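Local atomic coordinates of short-chain dehydrogenase/reductase SDR (Paraburkholderia phymatum, PDB entry 5VA8), a protein that binds NADP and, as a Rossmann-fold short-chain dehydrogenase/reductase, probably catalyses an NADP-dependent oxidation or reduction. Residues V42-V45 / T51-A54. Sequence-based numbering, arbitrary orientation.
Sequences VTIV and TLDA
L52 on helix 49-63 and I44 on strand 41-46 carry this contact, which joins the first two elements of the beta-alpha-beta unit completed by strand 67-71. Following the helix segment 51-54, the evidence centres on one residue. L52 directs its CD1 methyl at the strand: with CG anti to the backbone N (chi1 172°), the branch extends from the helix and CD1 stops 3.8 Å from I44 CG1. The same methyl lies 3.9 Å from I44 CD1, so it rests against the CG1-CD1 branch of the isoleucine. The two side chains run alongside each other in opposite senses, each reaching toward the other's backbone. On the isoleucine side, I44 CG1 sits between its own backbone N and carbonyl carbon (chi1 57°), a turn that, with the chain extended beyond CG1, carries CD1 out to the helix, 4.1 Å from L52 O. In return, L52 CD1 approaches I44 O at 3.7 Å, while its separation from V45 C is 4.3 Å. V45 therefore takes part through its backbone; its CB points away from the helix, and its side chain comes, nearest atom to nearest atom, about 4 Å from the bound NADP. L52 also touches A69 and A71 of strand 67-71, and I44 touches A32 of helix 26-37. This is ordinary helix-on-sheet packing of a Rossmann fold, next to the strand end that meets the cofactor. No hydrogen bond spans the two segments, and the closest pairs are carbon against carbon or methyl against carbonyl oxygen. With the touching residues buried and only 116 Å² of surface enclosed, summed over both sides, the chemistry implies a small nonpolar contact held by dispersion and the exclusion of water rather than by directional bonds.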
loop_
_atom_site.group_PDB
_atom_site.type_symbol
_atom_site.label_atom_id
_atom_site.label_comp_id
_atom_site.label_asym_id
_atom_site.label_seq_id
_atom_site.Cartn_x
_atom_site.Cartn_y
_atom_site.Cartn_z
ATOM N N VAL A 42 32.838 0.452 13.090
ATOM C CA VAL A 42 32.138 1.297 12.128
ATOM C C VAL A 42 33.138 2.106 11.316
ATOM O O VAL A 42 34.109 2.649 11.851
ATOM C CB VAL A 42 31.105 2.229 12.803
ATOM C CG1 VAL A 42 29.952 1.402 13.386
ATOM C CG2 VAL A 42 31.765 3.100 13.865
ATOM N N THR A 43 32.892 2.171 10.014
ATOM C CA THR A 43 33.567 3.094 9.115
ATOM C C THR A 43 32.552 4.163 8.750
ATOM O O THR A 43 31.510 3.847 8.160
ATOM C CB THR A 43 34.065 2.362 7.870
ATOM O OG1 THR A 43 35.063 1.409 8.249
ATOM C CG2 THR A 43 34.656 3.345 6.864
ATOM N N ILE A 44 32.824 5.411 9.132
ATOM C CA ILE A 44 31.897 6.512 8.885
ATOM C C ILE A 44 32.452 7.385 7.768
ATOM O O ILE A 44 33.665 7.619 7.679
ATOM C CB ILE A 44 31.591 7.345 10.149
ATOM C CG1 ILE A 44 32.849 7.931 10.784
ATOM C CG2 ILE A 44 30.837 6.495 11.181
ATOM C CD1 ILE A 44 32.517 8.896 11.934
ATOM N N VAL A 45 31.551 7.850 6.910
ATOM C CA VAL A 45 31.890 8.583 5.694
ATOM C C VAL A 45 31.208 9.943 5.737
ATOM O O VAL A 45 30.006 10.031 6.021
ATOM C CB VAL A 45 31.449 7.809 4.437
ATOM C CG1 VAL A 45 31.761 8.614 3.198
ATOM C CG2 VAL A 45 32.137 6.430 4.369
ATOM N N THR A 51 34.210 17.909 11.047
ATOM C CA THR A 51 33.175 17.248 11.830
ATOM C C THR A 51 33.318 15.735 11.763
ATOM O O THR A 51 33.011 15.040 12.739
ATOM C CB THR A 51 31.786 17.688 11.353
ATOM O OG1 THR A 51 31.665 19.111 11.487
ATOM C CG2 THR A 51 30.700 17.038 12.196
ATOM N N LEU A 52 33.806 15.217 10.633
ATOM C CA LEU A 52 34.032 13.781 10.506
ATOM C C LEU A 52 35.012 13.280 11.562
ATOM O O LEU A 52 34.754 12.280 12.243
ATOM C CB LEU A 52 34.547 13.464 9.101
ATOM C CG LEU A 52 35.004 12.026 8.877
ATOM C CD1 LEU A 52 33.818 11.070 8.914
ATOM C CD2 LEU A 52 35.758 11.920 7.546
ATOM N N ASP A 53 36.158 13.954 11.692
ATOM C CA ASP A 53 37.175 13.517 12.643
ATOM C C ASP A 53 36.677 13.633 14.074
ATOM O O ASP A 53 37.006 12.799 14.925
ATOM C CB ASP A 53 38.450 14.345 12.467
ATOM C CG ASP A 53 39.113 14.126 11.123
ATOM O OD1 ASP A 53 38.732 13.173 10.416
ATOM O OD2 ASP A 53 40.024 14.916 10.787
ATOM N N ALA A 54 35.890 14.666 14.362
ATOM C CA ALA A 54 35.397 14.854 15.724
ATOM C C ALA A 54 34.391 13.770 16.093
ATOM O O ALA A 54 34.464 13.176 17.177
ATOM C CB ALA A 54 34.779 16.244 15.861
#